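Local coordinates for nisin biosynthesis protein NisC (Lactococcus lactis subsp. lactis, PDB 2G0D), which catalyses the cyclisation steps that close the thioether rings of the lantibiotic nisin, as a zinc-containing cyclase, at residues S228-E240 and L287-F300. Numbering follows the deposited sequence.
Sequences SLSALQKIIFIYE and LYLYGGLALDNDYF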
ATOM      1  N   SER A 228      15.112  13.178  -7.431  1.00 36.15           N
ATOM      2  CA  SER A 228      13.976  12.274  -7.241  1.00 35.93           C
ATOM      3  C   SER A 228      13.476  11.745  -8.578  1.00 35.54           C
ATOM      4  O   SER A 228      13.109  10.566  -8.689  1.00 35.64           O
ATOM      5  CB  SER A 228      12.850  12.975  -6.492  1.00 35.71           C
ATOM      6  OG  SER A 228      12.160  13.866  -7.335  1.00 35.04           O
ATOM      7  N   LEU A 229      13.489  12.608  -9.591  1.00 35.59           N
ATOM      8  CA  LEU A 229      13.132  12.195 -10.961  1.00 35.72           C
ATOM      9  C   LEU A 229      14.161  11.222 -11.522  1.00 36.04           C
ATOM     10  O   LEU A 229      13.803  10.265 -12.217  1.00 35.67           O
ATOM     11  CB  LEU A 229      12.936  13.401 -11.893  1.00 35.37           C
ATOM     12  CG  LEU A 229      11.666  14.251 -11.679  1.00 36.61           C
ATOM     13  CD1 LEU A 229      11.690  15.541 -12.509  1.00 36.92           C
ATOM     14  CD2 LEU A 229      10.377  13.496 -11.960  1.00 37.53           C
ATOM     15  N   SER A 230      15.437  11.447 -11.201  1.00 35.67           N
ATOM     16  CA  SER A 230      16.473  10.490 -11.563  1.00 36.08           C
ATOM     17  C   SER A 230      16.344   9.178 -10.792  1.00 35.54           C
ATOM     18  O   SER A 230      16.695   8.120 -11.311  1.00 35.80           O
ATOM     19  CB  SER A 230      17.884  11.085 -11.401  1.00 35.92           C
ATOM     20  OG  SER A 230      18.029  12.260 -12.195  1.00 37.87           O
ATOM     21  N   ALA A 231      15.855   9.237  -9.557  1.00 35.73           N
ATOM     22  CA  ALA A 231      15.617   8.002  -8.776  1.00 35.14           C
ATOM     23  C   ALA A 231      14.491   7.173  -9.393  1.00 34.62           C
ATOM     24  O   ALA A 231      14.586   5.947  -9.505  1.00 35.60           O
ATOM     25  CB  ALA A 231      15.302   8.335  -7.336  1.00 35.27           C
ATOM     26  N   LEU A 232      13.433   7.853  -9.798  1.00 33.76           N
ATOM     27  CA  LEU A 232      12.291   7.226 -10.457  1.00 33.26           C
ATOM     28  C   LEU A 232      12.691   6.561 -11.783  1.00 34.02           C
ATOM     29  O   LEU A 232      12.349   5.406 -12.028  1.00 33.67           O
ATOM     30  CB  LEU A 232      11.212   8.286 -10.711  1.00 33.11           C
ATOM     31  CG  LEU A 232       9.941   7.880 -11.456  1.00 33.05           C
ATOM     32  CD1 LEU A 232       9.271   6.680 -10.763  1.00 33.47           C
ATOM     33  CD2 LEU A 232       8.981   9.071 -11.588  1.00 32.12           C
ATOM     34  N   GLN A 233      13.406   7.314 -12.627  1.00 34.06           N
ATOM     35  CA  GLN A 233      13.931   6.807 -13.893  1.00 35.41           C
ATOM     36  C   GLN A 233      14.796   5.552 -13.721  1.00 34.36           C
ATOM     37  O   GLN A 233      14.598   4.560 -14.423  1.00 34.08           O
ATOM     38  CB  GLN A 233      14.730   7.899 -14.598  1.00 35.59           C
ATOM     39  CG  GLN A 233      14.708   7.780 -16.094  1.00 41.33           C
ATOM     40  CD  GLN A 233      13.475   8.429 -16.722  1.00 46.00           C
ATOM     41  OE1 GLN A 233      12.727   7.773 -17.460  1.00 48.30           O
ATOM     42  NE2 GLN A 233      13.274   9.722 -16.450  1.00 46.48           N
ATOM     43  N   LYS A 234      15.746   5.609 -12.785  1.00 34.32           N
ATOM     44  CA  LYS A 234      16.629   4.483 -12.469  1.00 33.83           C
ATOM     45  C   LYS A 234      15.843   3.240 -12.036  1.00 33.83           C
ATOM     46  O   LYS A 234      16.136   2.128 -12.482  1.00 34.02           O
ATOM     47  CB  LYS A 234      17.627   4.867 -11.378  1.00 34.34           C
ATOM     48  CG  LYS A 234      18.474   3.697 -10.896  1.00 34.98           C
ATOM     49  CD  LYS A 234      19.817   4.138 -10.327  1.00 36.96           C
ATOM     50  CE  LYS A 234      20.596   2.904  -9.898  1.00 36.75           C
ATOM     51  NZ  LYS A 234      21.768   3.221  -9.032  1.00 37.95           N
ATOM     52  N   ILE A 235      14.851   3.443 -11.170  1.00 33.10           N
ATOM     53  CA  ILE A 235      13.993   2.361 -10.705  1.00 32.61           C
ATOM     54  C   ILE A 235      13.301   1.690 -11.897  1.00 32.56           C
ATOM     55  O   ILE A 235      13.334   0.479 -12.013  1.00 31.94           O
ATOM     56  CB  ILE A 235      12.985   2.848  -9.623  1.00 32.96           C
ATOM     57  CG1 ILE A 235      13.732   3.146  -8.311  1.00 31.57           C
ATOM     58  CG2 ILE A 235      11.845   1.818  -9.402  1.00 32.06           C
ATOM     59  CD1 ILE A 235      12.878   3.810  -7.242  1.00 32.33           C
ATOM     60  N   ILE A 236      12.726   2.480 -12.798  1.00 32.58           N
ATOM     61  CA  ILE A 236      12.031   1.903 -13.934  1.00 32.74           C
ATOM     62  C   ILE A 236      13.016   1.188 -14.855  1.00 32.90           C
ATOM     63  O   ILE A 236      12.754   0.075 -15.303  1.00 32.11           O
ATOM     64  CB  ILE A 236      11.174   2.938 -14.695  1.00 33.07           C
ATOM     65  CG1 ILE A 236      10.036   3.446 -13.804  1.00 32.00           C
ATOM     66  CG2 ILE A 236      10.557   2.305 -15.954  1.00 31.90           C
ATOM     67  CD1 ILE A 236       9.486   4.788 -14.234  1.00 32.91           C
ATOM     68  N   PHE A 237      14.164   1.821 -15.106  1.00 33.74           N
ATOM     69  CA  PHE A 237      15.255   1.214 -15.892  1.00 33.51           C
ATOM     70  C   PHE A 237      15.667  -0.159 -15.320  1.00 33.41           C
ATOM     71  O   PHE A 237      15.953  -1.094 -16.086  1.00 33.15           O
ATOM     72  CB  PHE A 237      16.455   2.180 -15.949  1.00 34.26           C
ATOM     73  CG  PHE A 237      17.647   1.659 -16.727  1.00 34.86           C
ATOM     74  CD1 PHE A 237      17.887   2.088 -18.027  1.00 36.55           C
ATOM     75  CD2 PHE A 237      18.565   0.788 -16.137  1.00 36.74           C
ATOM     76  CE1 PHE A 237      19.022   1.639 -18.750  1.00 35.65           C
ATOM     77  CE2 PHE A 237      19.695   0.324 -16.851  1.00 36.03           C
ATOM     78  CZ  PHE A 237      19.917   0.758 -18.155  1.00 34.75           C
ATOM     79  N   ILE A 238      15.670  -0.282 -13.987  1.00 33.05           N
ATOM     80  CA  ILE A 238      16.003  -1.556 -13.332  1.00 33.34           C
ATOM     81  C   ILE A 238      14.895  -2.597 -13.548  1.00 33.59           C
ATOM     82  O   ILE A 238      15.184  -3.773 -13.749  1.00 33.94           O
ATOM     83  CB  ILE A 238      16.339  -1.399 -11.817  1.00 33.31           C
ATOM     84  CG1 ILE A 238      17.635  -0.596 -11.630  1.00 33.40           C
ATOM     85  CG2 ILE A 238      16.467  -2.770 -11.144  1.00 32.51           C
ATOM     86  CD1 ILE A 238      17.874  -0.127 -10.209  1.00 33.84           C
ATOM     87  N   TYR A 239      13.634  -2.168 -13.514  1.00 33.44           N
ATOM     88  CA  TYR A 239      12.541  -3.072 -13.881  1.00 33.49           C
ATOM     89  C   TYR A 239      12.655  -3.534 -15.330  1.00 33.93           C
ATOM     90  O   TYR A 239      12.522  -4.732 -15.610  1.00 34.09           O
ATOM     91  CB  TYR A 239      11.160  -2.488 -13.529  1.00 32.60           C
ATOM     92  CG  TYR A 239      10.850  -2.760 -12.082  1.00 31.79           C
ATOM     93  CD1 TYR A 239      10.232  -3.956 -11.685  1.00 30.54           C
ATOM     94  CD2 TYR A 239      11.251  -1.859 -11.095  1.00 31.72           C
ATOM     95  CE1 TYR A 239      10.004  -4.236 -10.330  1.00 30.39           C
ATOM     96  CE2 TYR A 239      11.018  -2.114  -9.750  1.00 31.69           C
ATOM     97  CZ  TYR A 239      10.397  -3.297  -9.377  1.00 30.82           C
ATOM     98  OH  TYR A 239      10.185  -3.513  -8.048  1.00 31.12           O
ATOM     99  N   GLU A 240      12.943  -2.600 -16.234  1.00 34.19           N
ATOM    100  CA  GLU A 240      13.072  -2.918 -17.649  1.00 35.10           C
ATOM    101  C   GLU A 240      14.216  -3.898 -17.886  1.00 35.47           C
ATOM    102  O   GLU A 240      14.103  -4.793 -18.735  1.00 35.49           O
ATOM    103  CB  GLU A 240      13.289  -1.641 -18.500  1.00 35.29           C
ATOM    104  CG  GLU A 240      12.025  -0.790 -18.741  1.00 35.33           C
ATOM    105  CD  GLU A 240      10.964  -1.528 -19.563  1.00 36.02           C
ATOM    106  OE1 GLU A 240      10.931  -1.368 -20.805  1.00 35.44           O
ATOM    107  OE2 GLU A 240      10.162  -2.282 -18.961  1.00 36.01           O
ATOM    108  N   LEU A 287       3.891   0.938 -10.721  1.00 29.16           N
ATOM    109  CA  LEU A 287       5.120   1.684 -11.033  1.00 29.42           C
ATOM    110  C   LEU A 287       5.110   2.206 -12.479  1.00 29.28           C
ATOM    111  O   LEU A 287       5.414   3.363 -12.715  1.00 29.74           O
ATOM    112  CB  LEU A 287       6.373   0.812 -10.803  1.00 29.38           C
ATOM    113  CG  LEU A 287       7.704   1.438 -11.264  1.00 29.88           C
ATOM    114  CD1 LEU A 287       8.085   2.679 -10.417  1.00 29.55           C
ATOM    115  CD2 LEU A 287       8.827   0.408 -11.225  1.00 29.36           C
ATOM    116  N   TYR A 288       4.745   1.360 -13.435  1.00 28.88           N
ATOM    117  CA  TYR A 288       4.844   1.732 -14.833  1.00 29.12           C
ATOM    118  C   TYR A 288       3.737   2.747 -15.166  1.00 29.40           C
ATOM    119  O   TYR A 288       3.932   3.685 -15.953  1.00 28.98           O
ATOM    120  CB  TYR A 288       4.736   0.488 -15.718  1.00 29.47           C
ATOM    121  CG  TYR A 288       6.029  -0.314 -15.871  1.00 30.98           C
ATOM    122  CD1 TYR A 288       6.845  -0.135 -17.001  1.00 31.72           C
ATOM    123  CD2 TYR A 288       6.440  -1.244 -14.902  1.00 30.18           C
ATOM    124  CE1 TYR A 288       8.042  -0.850 -17.168  1.00 30.17           C
ATOM    125  CE2 TYR A 288       7.641  -1.980 -15.069  1.00 29.57           C
ATOM    126  CZ  TYR A 288       8.425  -1.777 -16.216  1.00 31.14           C
ATOM    127  OH  TYR A 288       9.603  -2.475 -16.417  1.00 31.29           O
ATOM    128  N   LEU A 289       2.584   2.552 -14.542  1.00 28.00           N
ATOM    129  CA  LEU A 289       1.440   3.397 -14.755  1.00 27.99           C
ATOM    130  C   LEU A 289       1.804   4.799 -14.259  1.00 28.23           C
ATOM    131  O   LEU A 289       1.765   5.766 -15.027  1.00 26.78           O
ATOM    132  CB  LEU A 289       0.230   2.821 -13.978  1.00 28.18           C
ATOM    133  CG  LEU A 289      -1.024   3.688 -14.006  1.00 29.16           C
ATOM    134  CD1 LEU A 289      -1.434   3.881 -15.491  1.00 28.36           C
ATOM    135  CD2 LEU A 289      -2.154   3.109 -13.183  1.00 27.59           C
ATOM    136  N   TYR A 290       2.160   4.884 -12.969  1.00 28.05           N
ATOM    137  CA  TYR A 290       2.487   6.135 -12.318  1.00 28.48           C
ATOM    138  C   TYR A 290       3.727   6.804 -12.908  1.00 29.25           C
ATOM    139  O   TYR A 290       3.727   8.016 -13.128  1.00 29.37           O
ATOM    140  CB  TYR A 290       2.647   5.934 -10.813  1.00 28.88           C
ATOM    141  CG  TYR A 290       1.370   5.485 -10.077  1.00 30.07           C
ATOM    142  CD1 TYR A 290       0.090   5.873 -10.519  1.00 29.44           C
ATOM    143  CD2 TYR A 290       1.459   4.720  -8.928  1.00 27.91           C
ATOM    144  CE1 TYR A 290      -1.069   5.477  -9.828  1.00 30.74           C
ATOM    145  CE2 TYR A 290       0.316   4.313  -8.236  1.00 29.52           C
ATOM    146  CZ  TYR A 290      -0.934   4.698  -8.684  1.00 31.24           C
ATOM    147  OH  TYR A 290      -2.045   4.267  -7.994  1.00 32.07           O
ATOM    148  N   GLY A 291       4.781   6.023 -13.148  1.00 29.43           N
ATOM    149  CA  GLY A 291       5.990   6.524 -13.851  1.00 29.74           C
ATOM    150  C   GLY A 291       5.653   7.086 -15.220  1.00 29.92           C
ATOM    151  O   GLY A 291       6.066   8.208 -15.570  1.00 30.24           O
ATOM    152  N   GLY A 292       4.871   6.326 -15.983  1.00 29.38           N
ATOM    153  CA  GLY A 292       4.430   6.731 -17.315  1.00 29.35           C
ATOM    154  C   GLY A 292       3.617   8.010 -17.339  1.00 30.44           C
ATOM    155  O   GLY A 292       3.811   8.862 -18.225  1.00 30.60           O
ATOM    156  N   LEU A 293       2.690   8.145 -16.393  1.00 30.55           N
ATOM    157  CA  LEU A 293       1.901   9.375 -16.284  1.00 31.97           C
ATOM    158  C   LEU A 293       2.762  10.523 -15.752  1.00 32.51           C
ATOM    159  O   LEU A 293       2.675  11.629 -16.284  1.00 33.49           O
ATOM    160  CB  LEU A 293       0.627   9.197 -15.449  1.00 31.39           C
ATOM    161  CG  LEU A 293      -0.382   8.142 -15.958  1.00 33.15           C
ATOM    162  CD1 LEU A 293      -1.441   7.815 -14.863  1.00 30.96           C
ATOM    163  CD2 LEU A 293      -1.045   8.530 -17.281  1.00 30.48           C
ATOM    164  N   ALA A 294       3.602  10.260 -14.740  1.00 32.79           N
ATOM    165  CA  ALA A 294       4.477  11.308 -14.159  1.00 33.08           C
ATOM    166  C   ALA A 294       5.560  11.824 -15.112  1.00 33.60           C
ATOM    167  O   ALA A 294       5.883  13.017 -15.081  1.00 34.01           O
ATOM    168  CB  ALA A 294       5.129  10.827 -12.867  1.00 32.27           C
ATOM    169  N   LEU A 295       6.141  10.915 -15.903  1.00 33.73           N
ATOM    170  CA  LEU A 295       7.224  11.211 -16.868  1.00 34.13           C
ATOM    171  C   LEU A 295       6.696  11.492 -18.294  1.00 34.58           C
ATOM    172  O   LEU A 295       7.474  11.769 -19.215  1.00 35.73           O
ATOM    173  CB  LEU A 295       8.253  10.044 -16.885  1.00 33.29           C
ATOM    174  CG  LEU A 295       8.977   9.753 -15.549  1.00 32.37           C
ATOM    175  CD1 LEU A 295       9.779   8.460 -15.564  1.00 29.69           C
ATOM    176  CD2 LEU A 295       9.920  10.920 -15.153  1.00 33.18           C
ATOM    177  N   ASP A 296       5.375  11.460 -18.460  1.00 34.84           N
ATOM    178  CA  ASP A 296       4.736  11.624 -19.769  1.00 35.43           C
ATOM    179  C   ASP A 296       5.351  10.668 -20.820  1.00 34.65           C
ATOM    180  O   ASP A 296       5.780  11.068 -21.900  1.00 33.47           O
ATOM    181  CB  ASP A 296       4.750  13.097 -20.227  1.00 36.31           C
ATOM    182  CG  ASP A 296       3.811  13.360 -21.407  1.00 39.12           C
ATOM    183  OD1 ASP A 296       2.837  12.587 -21.583  1.00 42.28           O
ATOM    184  OD2 ASP A 296       4.045  14.346 -22.155  1.00 42.77           O
ATOM    185  N   ASN A 297       5.395   9.388 -20.460  1.00 33.95           N
ATOM    186  CA  ASN A 297       5.936   8.351 -21.326  1.00 33.36           C
ATOM    187  C   ASN A 297       4.797   7.399 -21.706  1.00 33.36           C
ATOM    188  O   ASN A 297       4.261   6.706 -20.853  1.00 33.25           O
ATOM    189  CB  ASN A 297       7.085   7.639 -20.613  1.00 32.32           C
ATOM    190  CG  ASN A 297       7.818   6.679 -21.506  1.00 32.62           C
ATOM    191  OD1 ASN A 297       7.213   5.853 -22.184  1.00 32.08           O
ATOM    192  ND2 ASN A 297       9.138   6.798 -21.538  1.00 33.72           N
ATOM    193  N   ASP A 298       4.410   7.394 -22.978  1.00 33.59           N
ATOM    194  CA  ASP A 298       3.257   6.605 -23.434  1.00 33.84           C
ATOM    195  C   ASP A 298       3.577   5.128 -23.393  1.00 33.33           C
ATOM    196  O   ASP A 298       2.692   4.313 -23.158  1.00 32.91           O
ATOM    197  CB  ASP A 298       2.823   6.979 -24.866  1.00 34.02           C
ATOM    198  CG  ASP A 298       2.001   8.272 -24.934  1.00 36.26           C
ATOM    199  OD1 ASP A 298       1.456   8.704 -23.898  1.00 35.29           O
ATOM    200  OD2 ASP A 298       1.910   8.863 -26.051  1.00 38.65           O
ATOM    201  N   TYR A 299       4.842   4.802 -23.656  1.00 32.99           N
ATOM    202  CA  TYR A 299       5.330   3.428 -23.633  1.00 33.14           C
ATOM    203  C   TYR A 299       5.156   2.785 -22.240  1.00 33.02           C
ATOM    204  O   TYR A 299       4.634   1.664 -22.138  1.00 33.62           O
ATOM    205  CB  TYR A 299       6.799   3.357 -24.100  1.00 33.02           C
ATOM    206  CG  TYR A 299       7.485   2.031 -23.784  1.00 33.56           C
ATOM    207  CD1 TYR A 299       7.163   0.866 -24.492  1.00 33.21           C
ATOM    208  CD2 TYR A 299       8.435   1.939 -22.756  1.00 33.32           C
ATOM    209  CE1 TYR A 299       7.779  -0.365 -24.193  1.00 33.29           C
ATOM    210  CE2 TYR A 299       9.049   0.727 -22.450  1.00 32.50           C
ATOM    211  CZ  TYR A 299       8.718  -0.421 -23.173  1.00 33.55           C
ATOM    212  OH  TYR A 299       9.324  -1.619 -22.868  1.00 34.60           O
ATOM    213  N   PHE A 300       5.586   3.482 -21.189  1.00 32.26           N
ATOM    214  CA  PHE A 300       5.394   2.994 -19.803  1.00 32.15           C
ATOM    215  C   PHE A 300       3.917   2.793 -19.473  1.00 31.87           C
ATOM    216  O   PHE A 300       3.555   1.803 -18.857  1.00 31.68           O
ATOM    217  CB  PHE A 300       5.982   3.958 -18.758  1.00 32.38           C
ATOM    218  CG  PHE A 300       7.494   4.112 -18.810  1.00 31.97           C
ATOM    219  CD1 PHE A 300       8.305   3.147 -19.389  1.00 34.00           C
ATOM    220  CD2 PHE A 300       8.094   5.206 -18.207  1.00 32.64           C
ATOM    221  CE1 PHE A 300       9.702   3.288 -19.416  1.00 34.00           C
ATOM    222  CE2 PHE A 300       9.489   5.369 -18.222  1.00 34.07           C
ATOM    223  CZ  PHE A 300      10.294   4.398 -18.826  1.00 34.44           C
TER
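E240 illustrates how one carboxylate can tie a helix to two others: Y299 OH donates to its OE1 on the syn lone pair at 2.6 Å, while Y288 OH donates to OE2 on the anti side, also at 2.6 Å. Both oxygens lie at the edges of the tyrosine rings, and the bend at chi2 (-64°) brings the carboxylate round to them. K303 adds a salt bridge to OE2, which would probably stabilise the negative charge.

Next to this cluster, I236 turns CG2 over one face of F300, a CH-pi contact 3.8 Å from the ring centroid; N297 ND2 lies over the rim of the opposite face. N297 also N-caps the following helix, its OD1 accepting from F300 N at 3.0 Å. I236 is a knob held by L287, Y288, G291 and F300, its CD1 3.9 Å from G291 CA, where no side chain intervenes. Reciprocally, L287 enters the hole of L232, I235, I236 and Y239, with CD2 3.3 Å from Y239 CD2. Toward the start of helix 226-242, L232 and L295 meet tip to tip.

Such knobs-into-holes packing, with segments 228-240 and 287-294 at 135° between their directions, joins helix 226-242 to helix 281-294, which follows zinc ligand C278 in sequence, and through Y299 and F300 to helix 298-314, within the alpha-toroid of lanthionine cyclases.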